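Local coordinates for uncharacterized protein (Legionella longbeachae NSW150, PDB 4JZA) that probably hydrolyses the 3-phosphate of phosphatidylinositol 3-phosphate, a phosphoinositide phosphatase activity linked to lipid metabolism in the encounter of pathogen and host, at residues 322-327 with 332-337; 133-138 with 343-348; 591-596 with 627-632; 621-626 with 633-638. One frame throughout, in Å; residues are numbered along the deposited sequence.

Overall arrangement
Running from the N terminus, the chain opens contact 2 on helix 122-140 and closes it 205 residues later, in the loop that leads to strand 352-359 of the large mixed sheet. The span between includes the region assigned to the phosphoinositide phosphatase insertion domain, roughly 189-282. Contact 1 lies wholly within this long loop and closes a short turn after helix 315-325; the two contacts touch, chiefly through Met138. Far downstream, about 31 to 43 Å away between centres, contacts 3 and 4 form a second group. Contact 3 opens at 591-596, contact 4 at 621-626, and they close in that order on helix 628-637, so their loops cross.

Contact 1 of 4, residues 322-327 with 332-337; sequences EHVLKG and KDAVSF
Leu325 and Ala334 bring their CA atoms to 5.5 Å where the C-terminal part of helix 315-325 meets a 3-10 segment around Asp333, the chain having turned through roughly a right angle over the few residues between. The CB of Ala334 does most of the touching: it points at the helix and rests against the ends of two consecutive side chains. The closer is Val324, whose CG1 is 3.4 Å from Ala334 CB. That branch lies anti to the backbone N of Val324 (chi1 171°), which aims it at the 3-10 turn, and it also reaches to 3.5 Å from the carbonyl oxygen of Ala334. The second is the CD2 methyl of Leu325, 3.8 Å from Ala334 CB, the extended leucine chain carrying it across although its CB does not face the turn. This is a tight turn from an alpha-helix into a 3-10 segment, with apolar side chains filling its inner side, in the connection from helix 315-325 to strand 352-359. Within the 3-10 segment, the amide of Val335 bonds to Lys332 O at 3.1 Å. Two helices border the buried side: Met138 of helix 122-140 packs on both Val324 and Val335, and Leu178 of helix 172-183 on Leu325 and Val335. Away from the contact, Lys326 NZ makes a salt bridge to Glu322 OE1, one turn back, at 2.8 Å; Glu322 OE2 has a second partner in Lys188.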
loop_
_atom_site.group_PDB
_atom_site.type_symbol
_atom_site.label_atom_id
_atom_site.label_comp_id
_atom_site.label_asym_id
_atom_site.label_seq_id
_atom_site.Cartn_x
_atom_site.Cartn_y
_atom_site.Cartn_z
ATOM N N GLU A 322 -15.710 -3.697 0.058
ATOM C CA GLU A 322 -16.915 -4.399 -0.311
ATOM C C GLU A 322 -16.591 -5.813 -0.795
ATOM O O GLU A 322 -17.226 -6.767 -0.391
ATOM C CB GLU A 322 -17.682 -3.625 -1.390
ATOM C CG GLU A 322 -18.771 -4.416 -2.131
ATOM C CD GLU A 322 -19.449 -3.624 -3.248
ATOM O OE1 GLU A 322 -20.262 -4.195 -3.996
ATOM O OE2 GLU A 322 -19.177 -2.417 -3.396
ATOM N N HIS A 323 -15.591 -5.963 -1.630
ATOM C CA HIS A 323 -15.371 -7.254 -2.236
ATOM C C HIS A 323 -14.885 -8.306 -1.244
ATOM O O HIS A 323 -15.178 -9.482 -1.397
ATOM C CB HIS A 323 -14.364 -7.123 -3.346
ATOM C CG HIS A 323 -14.178 -8.382 -4.129
ATOM N ND1 HIS A 323 -15.115 -8.844 -5.032
ATOM C CD2 HIS A 323 -13.148 -9.265 -4.171
ATOM C CE1 HIS A 323 -14.673 -9.958 -5.595
ATOM N NE2 HIS A 323 -13.476 -10.227 -5.100
ATOM N N VAL A 324 -14.121 -7.877 -0.250
ATOM C CA VAL A 324 -13.645 -8.757 0.817
ATOM C C VAL A 324 -14.754 -9.074 1.780
ATOM O O VAL A 324 -14.840 -10.225 2.187
ATOM C CB VAL A 324 -12.504 -8.126 1.628
ATOM C CG1 VAL A 324 -12.173 -8.946 2.840
ATOM C CG2 VAL A 324 -11.252 -8.036 0.794
ATOM N N LEU A 325 -15.579 -8.068 2.150
ATOM C CA LEU A 325 -16.692 -8.243 3.103
ATOM C C LEU A 325 -17.718 -9.177 2.528
ATOM O O LEU A 325 -18.357 -9.968 3.217
ATOM C CB LEU A 325 -17.361 -6.920 3.455
ATOM C CG LEU A 325 -16.626 -6.046 4.465
ATOM C CD1 LEU A 325 -17.302 -4.696 4.645
ATOM C CD2 LEU A 325 -16.586 -6.698 5.804
ATOM N N LYS A 326 -17.916 -9.038 1.241
ATOM C CA LYS A 326 -18.918 -9.823 0.528
ATOM C C LYS A 326 -18.539 -11.344 0.544
ATOM O O LYS A 326 -19.377 -12.216 0.333
ATOM C CB LYS A 326 -19.044 -9.261 -0.883
ATOM C CG LYS A 326 -20.395 -9.320 -1.526
ATOM C CD LYS A 326 -20.338 -8.748 -2.943
ATOM C CE LYS A 326 -20.799 -7.306 -2.971
ATOM N NZ LYS A 326 -21.015 -6.868 -4.380
ATOM N N GLY A 327 -17.287 -11.664 0.827
ATOM C CA GLY A 327 -16.879 -13.047 0.761
ATOM C C GLY A 327 -16.815 -13.766 2.103
ATOM O O GLY A 327 -16.240 -14.833 2.214
ATOM N N LYS A 332 -15.390 -10.511 10.764
ATOM C CA LYS A 332 -14.043 -10.544 11.308
ATOM C C LYS A 332 -13.040 -11.274 10.415
ATOM O O LYS A 332 -11.852 -10.939 10.379
ATOM C CB LYS A 332 -14.034 -11.069 12.744
ATOM C CG LYS A 332 -14.208 -12.559 12.954
ATOM C CD LYS A 332 -14.308 -12.839 14.466
ATOM C CE LYS A 332 -14.559 -14.314 14.823
ATOM N NZ LYS A 332 -13.862 -15.292 13.924
ATOM N N ASP A 333 -13.529 -12.212 9.632
ATOM C CA ASP A 333 -12.685 -12.885 8.657
ATOM C C ASP A 333 -12.280 -12.046 7.455
ATOM O O ASP A 333 -11.439 -12.461 6.654
ATOM C CB ASP A 333 -13.387 -14.143 8.188
ATOM C CG ASP A 333 -13.585 -15.134 9.310
ATOM O OD1 ASP A 333 -12.946 -14.994 10.370
ATOM O OD2 ASP A 333 -14.399 -16.044 9.133
ATOM N N ALA A 334 -12.895 -10.888 7.292
ATOM C CA ALA A 334 -12.485 -9.983 6.258
ATOM C C ALA A 334 -11.322 -9.095 6.729
ATOM O O ALA A 334 -10.726 -8.385 5.924
ATOM C CB ALA A 334 -13.651 -9.099 5.877
ATOM N N VAL A 335 -11.042 -9.052 8.025
ATOM C CA VAL A 335 -10.073 -8.095 8.517
ATOM C C VAL A 335 -9.130 -8.717 9.548
ATOM O O VAL A 335 -8.819 -8.093 10.578
ATOM C CB VAL A 335 -10.757 -6.840 9.077
ATOM C CG1 VAL A 335 -11.391 -6.012 7.948
ATOM C CG2 VAL A 335 -11.784 -7.217 10.095
ATOM N N SER A 336 -8.652 -9.937 9.253
ATOM C CA SER A 336 -7.867 -10.662 10.221
ATOM C C SER A 336 -6.445 -10.171 10.351
ATOM O O SER A 336 -5.763 -10.520 11.308
ATOM C CB SER A 336 -7.876 -12.151 9.927
ATOM O OG SER A 336 -7.055 -12.465 8.837
ATOM N N PHE A 337 -6.016 -9.351 9.399
ATOM C CA PHE A 337 -4.614 -8.944 9.221
ATOM C C PHE A 337 -4.584 -7.825 8.214
ATOM O O PHE A 337 -5.265 -7.898 7.225
ATOM C CB PHE A 337 -3.833 -10.102 8.626
ATOM C CG PHE A 337 -2.605 -9.693 7.856
ATOM C CD1 PHE A 337 -1.623 -8.925 8.449
ATOM C CD2 PHE A 337 -2.413 -10.104 6.528
ATOM C CE1 PHE A 337 -0.463 -8.582 7.781
ATOM C CE2 PHE A 337 -1.250 -9.763 5.848
ATOM C CZ PHE A 337 -0.277 -9.005 6.478
#

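Contact 2 of 4, residues 133-138 with 343-348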
loop_
_atom_site.group_PDB
_atom_site.type_symbol
_atom_site.label_atom_id
_atom_site.label_comp_id
_atom_site.label_asym_id
_atom_site.label_seq_id
_atom_site.Cartn_x
_atom_site.Cartn_y
_atom_site.Cartn_z
ATOM N N GLU A 133 -3.618 -5.079 -4.131
ATOM C CA GLU A 133 -2.826 -6.128 -3.511
ATOM C C GLU A 133 -3.025 -6.167 -1.989
ATOM O O GLU A 133 -3.083 -7.225 -1.397
ATOM C CB GLU A 133 -1.353 -5.924 -3.808
ATOM C CG GLU A 133 -0.515 -7.131 -3.417
ATOM C CD GLU A 133 0.975 -6.845 -3.292
ATOM O OE1 GLU A 133 1.691 -7.853 -3.338
ATOM O OE2 GLU A 133 1.428 -5.671 -3.148
ATOM N N GLN A 134 -3.111 -5.004 -1.361
ATOM C CA GLN A 134 -3.272 -4.919 0.069
ATOM C C GLN A 134 -4.556 -5.557 0.538
ATOM O O GLN A 134 -4.544 -6.335 1.460
ATOM C CB GLN A 134 -3.293 -3.444 0.461
ATOM C CG GLN A 134 -1.982 -2.673 0.273
ATOM C CD GLN A 134 -2.184 -1.218 0.583
ATOM O OE1 GLN A 134 -3.131 -0.884 1.146
ATOM N NE2 GLN A 134 -1.306 -0.403 0.321
ATOM N N TYR A 135 -5.671 -5.199 -0.105
ATOM C CA TYR A 135 -6.980 -5.796 0.183
ATOM C C TYR A 135 -6.967 -7.291 -0.196
ATOM O O TYR A 135 -7.521 -8.098 0.558
ATOM C CB TYR A 135 -8.135 -5.061 -0.494
ATOM C CG TYR A 135 -8.541 -3.821 0.225
ATOM C CD1 TYR A 135 -7.952 -2.621 -0.062
ATOM C CD2 TYR A 135 -9.552 -3.834 1.164
ATOM C CE1 TYR A 135 -8.311 -1.470 0.600
ATOM C CE2 TYR A 135 -9.925 -2.689 1.835
ATOM C CZ TYR A 135 -9.280 -1.522 1.544
ATOM O OH TYR A 135 -9.601 -0.378 2.186
ATOM N N ALA A 136 -6.312 -7.695 -1.278
ATOM C CA ALA A 136 -6.207 -9.159 -1.518
ATOM C C ALA A 136 -5.544 -9.884 -0.363
ATOM O O ALA A 136 -5.957 -11.005 -0.005
ATOM C CB ALA A 136 -5.427 -9.520 -2.797
ATOM N N LEU A 137 -4.506 -9.243 0.201
ATOM C CA LEU A 137 -3.774 -9.814 1.330
ATOM C C LEU A 137 -4.587 -9.825 2.644
ATOM O O LEU A 137 -4.483 -10.791 3.412
ATOM C CB LEU A 137 -2.452 -9.085 1.552
ATOM C CG LEU A 137 -1.414 -9.263 0.455
ATOM C CD1 LEU A 137 -0.288 -8.251 0.671
ATOM C CD2 LEU A 137 -0.863 -10.691 0.369
HETATM N N MSE A 138 -5.348 -8.757 2.910
HETATM C CA MSE A 138 -6.200 -8.715 4.079
HETATM C C MSE A 138 -7.152 -9.888 4.057
HETATM O O MSE A 138 -7.299 -10.634 5.034
HETATM C CB MSE A 138 -6.971 -7.425 4.024
HETATM C CG MSE A 138 -7.630 -7.183 5.346
HETATM SE SE MSE A 138 -8.540 -5.465 5.375
HETATM C CE MSE A 138 -10.053 -5.791 4.140
ATOM N N ARG A 343 -3.033 1.682 5.608
ATOM C CA ARG A 343 -3.354 2.512 6.777
ATOM C C ARG A 343 -4.590 3.400 6.642
ATOM O O ARG A 343 -4.665 4.478 7.266
ATOM C CB ARG A 343 -2.092 3.302 7.129
ATOM C CG ARG A 343 -0.877 2.389 7.098
ATOM C CD ARG A 343 -0.969 1.397 8.247
ATOM N NE ARG A 343 -0.483 2.082 9.423
ATOM C CZ ARG A 343 -1.225 2.457 10.412
ATOM N NH1 ARG A 343 -2.484 2.130 10.443
ATOM N NH2 ARG A 343 -0.698 3.128 11.398
ATOM N N THR A 344 -5.548 2.936 5.821
ATOM C CA THR A 344 -6.789 3.635 5.558
ATOM C C THR A 344 -7.982 3.148 6.414
ATOM O O THR A 344 -9.051 3.768 6.406
ATOM C CB THR A 344 -7.173 3.498 4.081
ATOM O OG1 THR A 344 -7.191 2.128 3.703
ATOM C CG2 THR A 344 -6.197 4.202 3.226
ATOM N N LEU A 345 -7.795 2.052 7.159
ATOM C CA LEU A 345 -8.835 1.530 8.028
ATOM C C LEU A 345 -8.327 1.622 9.465
ATOM O O LEU A 345 -7.135 1.466 9.743
ATOM C CB LEU A 345 -9.136 0.092 7.662
ATOM C CG LEU A 345 -9.527 -0.194 6.200
ATOM C CD1 LEU A 345 -9.612 -1.703 5.975
ATOM C CD2 LEU A 345 -10.873 0.408 5.868
ATOM N N PRO A 346 -9.233 1.893 10.407
ATOM C CA PRO A 346 -8.815 2.236 11.756
ATOM C C PRO A 346 -8.586 1.031 12.652
ATOM O O PRO A 346 -9.201 0.896 13.678
ATOM C CB PRO A 346 -9.979 3.097 12.254
ATOM C CG PRO A 346 -11.162 2.558 11.553
ATOM C CD PRO A 346 -10.689 2.042 10.225
ATOM N N LEU A 347 -7.684 0.179 12.240
ATOM C CA LEU A 347 -7.206 -0.910 13.070
ATOM C C LEU A 347 -5.779 -1.213 12.694
ATOM O O LEU A 347 -5.350 -0.928 11.611
ATOM C CB LEU A 347 -8.069 -2.151 12.901
ATOM C CG LEU A 347 -8.007 -2.950 11.602
ATOM C CD1 LEU A 347 -8.814 -4.225 11.775
ATOM C CD2 LEU A 347 -8.553 -2.121 10.464
ATOM N N PRO A 348 -5.021 -1.765 13.596
ATOM C CA PRO A 348 -3.549 -1.833 13.437
ATOM C C PRO A 348 -3.022 -2.768 12.389
ATOM O O PRO A 348 -3.546 -3.887 12.179
ATOM C CB PRO A 348 -3.063 -2.388 14.773
ATOM C CG PRO A 348 -4.221 -2.302 15.692
ATOM C CD PRO A 348 -5.462 -2.311 14.888
#
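Apolar contacts between Leu345 and two side chains of helix 122-140, Tyr135 and Met138, make up most of this interface. Leu345 projects from the loop toward the helix, and its CD1 methyl does double duty. It lies 4.0 Å from SE of Met138, here a selenomethionine, and 4.3 Å from CE2 of the Tyr135 ring, which it approaches obliquely. The tyrosine comes from the opposite direction, so that its OH ends against the fork of the leucine, with CD2 of Leu345 4.0 Å from Tyr135 OH. In Met138 the chain runs straight as far as SE and then bends (chi3 70°), which turns CE toward the loop at 332-337.

Polar interactions gather at the phenolic end. Thr344 OG1 stands 3.8 Å from Tyr135 OH, too far for a direct bond, but both hydroxyls are hydrogen-bonded to OE1 of Gln317 on helix 315-325, which bridges them. Tyr135 thus joins helix and loop through a third element. Within the loop, Pro346 forms the centre of an inverse gamma turn, a tight bend on the way to strand 352-359 of the central sheet; beside it, Trp309 packs on Leu345 and Pro346.

The chemistry implies that the buried hydroxyl of Tyr135 is satisfied by Gln317, so that Leu345, which offers no polar group, can pack against the ring, the hydroxyl and Met138 SE without depriving that hydroxyl of a partner.

Contact 3 of 4, residues 591-596 with 627-632; sequences RFVSLV and PEDIAA
Ile630 overlaps two valines of the facing helix, Val593 and Val596, which stand one turn apart. The motif is a helix-helix crossing: segments 591-596 of helix 587-602 and 628-632 of helix 628-637 pass at 9.4 Å between axes, with a signed angle of -53°, well within the range of packed alpha-helices. Pro627 is the N-cap residue of the second helix, so the first valine meets that helix near its start. Val593 spreads its two methyls over different partners. Val593 CG1, anti to the backbone N, settles on the backbone, 3.8 Å from Asp629 O and 3.9 Å from Ile630 CA. Val593 CG2 faces side chains instead, with Ile630 CG1 at 4.0 Å and the Asp629 carboxylate slanting across it, OD2 nearest. That carboxylate is not left to a hydrocarbon: its OD2 forms a salt bridge with Arg589 of helix 587-602, which ties the two helices together by charge next to the apolar patch. Val596 meets the isoleucine at about a right angle. Its CG1 touches Ile630 CG2 at 3.5 Å, while the CD1 end of Ile630 reaches across both methyls. Helix 556-574 packs against the same helix, with Ala566 touching Phe592 and Val596 and His563 meeting the Phe592 ring edge-to-face. Val596 CG2 sits over one face of that phenyl ring, 3.8 Å above its plane and offset toward the rim.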
loop_
_atom_site.group_PDB
_atom_site.type_symbol
_atom_site.label_atom_id
_atom_site.label_comp_id
_atom_site.label_asym_id
_atom_site.label_seq_id
_atom_site.Cartn_x
_atom_site.Cartn_y
_atom_site.Cartn_z
ATOM N N ARG A 591 31.604 -11.815 19.805
ATOM C CA ARG A 591 30.592 -12.830 20.080
ATOM C C ARG A 591 29.160 -12.373 20.002
ATOM O O ARG A 591 28.237 -13.178 19.779
ATOM C CB ARG A 591 30.808 -13.351 21.456
ATOM C CG ARG A 591 31.951 -14.319 21.495
ATOM C CD ARG A 591 32.272 -14.498 22.944
ATOM N NE ARG A 591 33.097 -15.655 23.184
ATOM C CZ ARG A 591 33.538 -15.976 24.387
ATOM N NH1 ARG A 591 33.231 -15.214 25.444
ATOM N NH2 ARG A 591 34.288 -17.057 24.529
ATOM N N PHE A 592 28.994 -11.087 20.265
ATOM C CA PHE A 592 27.724 -10.448 20.130
ATOM C C PHE A 592 27.436 -10.253 18.638
ATOM O O PHE A 592 26.359 -10.607 18.139
ATOM C CB PHE A 592 27.726 -9.114 20.907
ATOM C CG PHE A 592 26.426 -8.365 20.811
ATOM C CD1 PHE A 592 25.280 -8.931 21.308
ATOM C CD2 PHE A 592 26.348 -7.122 20.182
ATOM C CE1 PHE A 592 24.073 -8.277 21.214
ATOM C CE2 PHE A 592 25.134 -6.460 20.090
ATOM C CZ PHE A 592 23.993 -7.036 20.621
ATOM N N VAL A 593 28.426 -9.725 17.930
ATOM C CA VAL A 593 28.316 -9.521 16.507
ATOM C C VAL A 593 27.946 -10.825 15.823
ATOM O O VAL A 593 27.138 -10.847 14.884
ATOM C CB VAL A 593 29.601 -8.906 15.923
ATOM C CG1 VAL A 593 29.573 -8.824 14.394
ATOM C CG2 VAL A 593 29.783 -7.489 16.460
ATOM N N SER A 594 28.511 -11.920 16.288
ATOM C CA SER A 594 28.180 -13.202 15.685
ATOM C C SER A 594 26.686 -13.561 15.827
ATOM O O SER A 594 26.051 -14.043 14.877
ATOM C CB SER A 594 29.037 -14.310 16.284
ATOM O OG SER A 594 29.031 -15.424 15.407
ATOM N N LEU A 595 26.148 -13.310 17.019
ATOM C CA LEU A 595 24.747 -13.543 17.299
ATOM C C LEU A 595 23.881 -12.627 16.472
ATOM O O LEU A 595 22.947 -13.112 15.844
ATOM C CB LEU A 595 24.421 -13.342 18.779
ATOM C CG LEU A 595 24.992 -14.453 19.665
ATOM C CD1 LEU A 595 25.137 -13.961 21.103
ATOM C CD2 LEU A 595 24.153 -15.721 19.572
ATOM N N VAL A 596 24.190 -11.330 16.439
ATOM C CA VAL A 596 23.411 -10.428 15.602
ATOM C C VAL A 596 23.407 -10.857 14.155
ATOM O O VAL A 596 22.336 -10.934 13.508
ATOM C CB VAL A 596 23.909 -8.994 15.612
ATOM C CG1 VAL A 596 23.096 -8.173 14.629
ATOM C CG2 VAL A 596 23.696 -8.406 16.988
ATOM N N PRO A 627 25.431 -0.904 13.069
ATOM C CA PRO A 627 26.817 -0.545 13.342
ATOM C C PRO A 627 27.793 -1.132 12.319
ATOM O O PRO A 627 27.542 -2.197 11.773
ATOM C CB PRO A 627 27.058 -1.199 14.701
ATOM C CG PRO A 627 25.710 -1.219 15.371
ATOM C CD PRO A 627 24.738 -1.438 14.258
ATOM N N GLU A 628 28.918 -0.474 12.087
ATOM C CA GLU A 628 29.818 -0.906 11.030
ATOM C C GLU A 628 30.279 -2.362 11.152
ATOM O O GLU A 628 30.325 -3.073 10.154
ATOM C CB GLU A 628 31.009 0.063 10.849
ATOM C CG GLU A 628 30.833 1.012 9.667
ATOM C CD GLU A 628 30.574 0.231 8.370
ATOM O OE1 GLU A 628 31.502 -0.546 7.984
ATOM O OE2 GLU A 628 29.440 0.351 7.775
ATOM N N ASP A 629 30.620 -2.825 12.349
ATOM C CA ASP A 629 31.197 -4.171 12.472
ATOM C C ASP A 629 30.204 -5.299 12.213
ATOM O O ASP A 629 30.585 -6.346 11.682
ATOM C CB ASP A 629 31.955 -4.394 13.785
ATOM C CG ASP A 629 31.170 -3.978 15.045
ATOM O OD1 ASP A 629 30.061 -3.437 14.853
ATOM O OD2 ASP A 629 31.681 -4.178 16.209
ATOM N N ILE A 630 28.933 -5.071 12.524
ATOM C CA ILE A 630 27.868 -6.039 12.207
ATOM C C ILE A 630 27.565 -6.091 10.708
ATOM O O ILE A 630 27.464 -7.146 10.089
ATOM C CB ILE A 630 26.575 -5.686 12.948
ATOM C CG1 ILE A 630 26.798 -5.809 14.466
ATOM C CG2 ILE A 630 25.445 -6.611 12.527
ATOM C CD1 ILE A 630 25.728 -5.168 15.327
ATOM N N ALA A 631 27.435 -4.922 10.128
ATOM C CA ALA A 631 27.209 -4.832 8.713
ATOM C C ALA A 631 28.361 -5.513 7.984
ATOM O O ALA A 631 28.143 -6.328 7.095
ATOM C CB ALA A 631 27.058 -3.366 8.280
ATOM N N ALA A 632 29.578 -5.201 8.386
ATOM C CA ALA A 632 30.768 -5.791 7.746
ATOM C C ALA A 632 30.862 -7.307 7.890
ATOM O O ALA A 632 31.230 -8.001 6.977
ATOM C CB ALA A 632 32.035 -5.143 8.292
#

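Contact 4 of 4, residues 621-626 with 633-638; sequences TPEWYL and EIRKRL
Glu623 reaches across to Arg635 with an extended chain. From CB, a chi1 of -80° sets CG beside the backbone N, and CG comes to the edge of the Arg635 guanidinium, in its plane and 3.7 Å from NH2. CD follows at 3.8 Å from Arg635 NE. At the tip, OE2 accepts a hydrogen bond from Arg635 NE at 2.8 Å, moderately bent at 142° and part of a salt bridge. Glu623 OE2 uses the lone pair that points away from OE1, and the oxygen itself is tilted out of the guanidinium plane, the two flat groups being 58° apart. OE1 has a second cation, Lys645, and Arg635 NH2 a second anion, Glu628, so the pair belongs to a wider charge network. Beside the salt bridge, the CD1 methyls of Leu626 and Ile634 touch at 4.0 Å, their side chains crossing at about a right angle. The contact joins the short helix 622-625 to helix 628-637 across the turn between them. Helix 643-652 adds Leu644 against Glu623 and Ile634, helix 587-602 sets Tyr600 on Pro622, and Tyr625 touches Arg556, which ends a CX5R sequence, as in cysteine phosphatases, between strand 545-549 and helix 556-574.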
loop_
_atom_site.group_PDB
_atom_site.type_symbol
_atom_site.label_atom_id
_atom_site.label_comp_id
_atom_site.label_asym_id
_atom_site.label_seq_id
_atom_site.Cartn_x
_atom_site.Cartn_y
_atom_site.Cartn_z
ATOM N N THR A 621 17.327 -0.120 4.446
ATOM C CA THR A 621 18.489 0.688 4.787
ATOM C C THR A 621 19.337 0.088 5.927
ATOM O O THR A 621 19.662 0.748 6.872
ATOM C CB THR A 621 17.927 2.121 5.022
ATOM O OG1 THR A 621 18.019 2.857 3.816
ATOM C CG2 THR A 621 18.648 2.859 5.896
ATOM N N PRO A 622 19.714 -1.199 5.840
ATOM C CA PRO A 622 20.433 -1.794 6.962
ATOM C C PRO A 622 21.756 -1.120 7.303
ATOM O O PRO A 622 22.115 -1.032 8.474
ATOM C CB PRO A 622 20.711 -3.228 6.485
ATOM C CG PRO A 622 19.745 -3.480 5.385
ATOM C CD PRO A 622 19.573 -2.159 4.731
ATOM N N GLU A 623 22.491 -0.703 6.277
ATOM C CA GLU A 623 23.807 -0.089 6.463
ATOM C C GLU A 623 23.693 1.276 7.158
ATOM O O GLU A 623 24.670 1.773 7.708
ATOM C CB GLU A 623 24.579 0.034 5.135
ATOM C CG GLU A 623 25.253 -1.260 4.694
ATOM C CD GLU A 623 25.737 -1.273 3.238
ATOM O OE1 GLU A 623 25.187 -0.535 2.411
ATOM O OE2 GLU A 623 26.649 -2.059 2.895
ATOM N N TRP A 624 22.514 1.875 7.195
ATOM C CA TRP A 624 22.390 3.079 7.992
ATOM C C TRP A 624 22.164 2.769 9.457
ATOM O O TRP A 624 22.727 3.437 10.291
ATOM C CB TRP A 624 21.265 3.965 7.503
ATOM C CG TRP A 624 21.067 5.136 8.351
ATOM C CD1 TRP A 624 19.950 5.469 9.017
ATOM C CD2 TRP A 624 22.025 6.152 8.635
ATOM N NE1 TRP A 624 20.135 6.642 9.712
ATOM C CE2 TRP A 624 21.403 7.081 9.481
ATOM C CE3 TRP A 624 23.349 6.374 8.237
ATOM C CZ2 TRP A 624 22.052 8.190 9.960
ATOM C CZ3 TRP A 624 23.989 7.469 8.702
ATOM C CH2 TRP A 624 23.352 8.365 9.577
ATOM N N TYR A 625 21.327 1.767 9.742
ATOM C CA TYR A 625 20.833 1.458 11.110
ATOM C C TYR A 625 21.758 0.509 11.898
ATOM O O TYR A 625 21.694 0.439 13.169
ATOM C CB TYR A 625 19.413 0.856 11.041
ATOM C CG TYR A 625 18.406 1.824 10.522
ATOM C CD1 TYR A 625 18.161 3.008 11.200
ATOM C CD2 TYR A 625 17.704 1.603 9.322
ATOM C CE1 TYR A 625 17.266 3.946 10.722
ATOM C CE2 TYR A 625 16.768 2.529 8.841
ATOM C CZ TYR A 625 16.562 3.721 9.552
ATOM O OH TYR A 625 15.665 4.713 9.158
ATOM N N LEU A 626 22.578 -0.252 11.159
ATOM C CA LEU A 626 23.460 -1.231 11.773
ATOM C C LEU A 626 24.761 -0.558 12.001
ATOM O O LEU A 626 25.171 0.262 11.221
ATOM C CB LEU A 626 23.683 -2.442 10.868
ATOM C CG LEU A 626 22.532 -3.439 10.649
ATOM C CD1 LEU A 626 22.883 -4.471 9.584
ATOM C CD2 LEU A 626 22.194 -4.146 11.948
ATOM N N GLU A 633 30.523 -7.810 9.048
ATOM C CA GLU A 633 30.502 -9.240 9.238
ATOM C C GLU A 633 29.470 -9.919 8.336
ATOM O O GLU A 633 29.751 -10.963 7.744
ATOM C CB GLU A 633 30.209 -9.550 10.717
ATOM C CG GLU A 633 30.108 -11.040 11.065
ATOM C CD GLU A 633 31.415 -11.794 10.875
ATOM O OE1 GLU A 633 32.443 -11.157 10.568
ATOM O OE2 GLU A 633 31.414 -13.030 11.051
ATOM N N ILE A 634 28.270 -9.329 8.223
ATOM C CA ILE A 634 27.235 -9.898 7.352
ATOM C C ILE A 634 27.713 -9.891 5.905
ATOM O O ILE A 634 27.590 -10.912 5.185
ATOM C CB ILE A 634 25.936 -9.128 7.427
ATOM C CG1 ILE A 634 25.329 -9.292 8.820
ATOM C CG2 ILE A 634 24.958 -9.652 6.373
ATOM C CD1 ILE A 634 24.350 -8.199 9.217
ATOM N N ARG A 635 28.243 -8.733 5.484
ATOM C CA ARG A 635 28.760 -8.560 4.143
ATOM C C ARG A 635 29.792 -9.601 3.796
ATOM O O ARG A 635 29.797 -10.126 2.691
ATOM C CB ARG A 635 29.348 -7.161 3.941
ATOM C CG ARG A 635 28.378 -6.022 3.551
ATOM C CD ARG A 635 29.185 -4.741 3.407
ATOM N NE ARG A 635 28.646 -3.617 4.154
ATOM C CZ ARG A 635 29.310 -2.928 5.082
ATOM N NH1 ARG A 635 30.531 -3.259 5.420
ATOM N NH2 ARG A 635 28.732 -1.900 5.709
ATOM N N LYS A 636 30.674 -9.894 4.734
ATOM C CA LYS A 636 31.780 -10.779 4.453
ATOM C C LYS A 636 31.300 -12.216 4.540
ATOM O O LYS A 636 31.630 -13.037 3.704
ATOM C CB LYS A 636 32.983 -10.453 5.361
ATOM C CG LYS A 636 33.597 -9.075 5.000
ATOM C CD LYS A 636 34.846 -8.672 5.787
ATOM C CE LYS A 636 34.589 -8.519 7.289
ATOM N NZ LYS A 636 35.810 -8.062 8.007
ATOM N N ARG A 637 30.445 -12.532 5.484
ATOM C CA ARG A 637 29.879 -13.876 5.488
ATOM C C ARG A 637 29.176 -14.267 4.161
ATOM O O ARG A 637 29.202 -15.451 3.746
ATOM C CB ARG A 637 28.893 -14.001 6.643
ATOM C CG ARG A 637 29.535 -14.221 8.000
ATOM C CD ARG A 637 28.419 -14.309 9.008
ATOM N NE ARG A 637 28.800 -14.334 10.409
ATOM C CZ ARG A 637 27.974 -14.713 11.368
ATOM N NH1 ARG A 637 26.762 -15.130 11.060
ATOM N NH2 ARG A 637 28.363 -14.704 12.638
ATOM N N LEU A 638 28.532 -13.286 3.521
ATOM C CA LEU A 638 27.860 -13.495 2.243
ATOM C C LEU A 638 28.747 -13.218 1.036
ATOM O O LEU A 638 28.313 -13.414 -0.084
ATOM C CB LEU A 638 26.626 -12.593 2.172
ATOM C CG LEU A 638 25.497 -12.935 3.148
ATOM C CD1 LEU A 638 24.484 -11.816 3.192
ATOM C CD2 LEU A 638 24.817 -14.204 2.720
#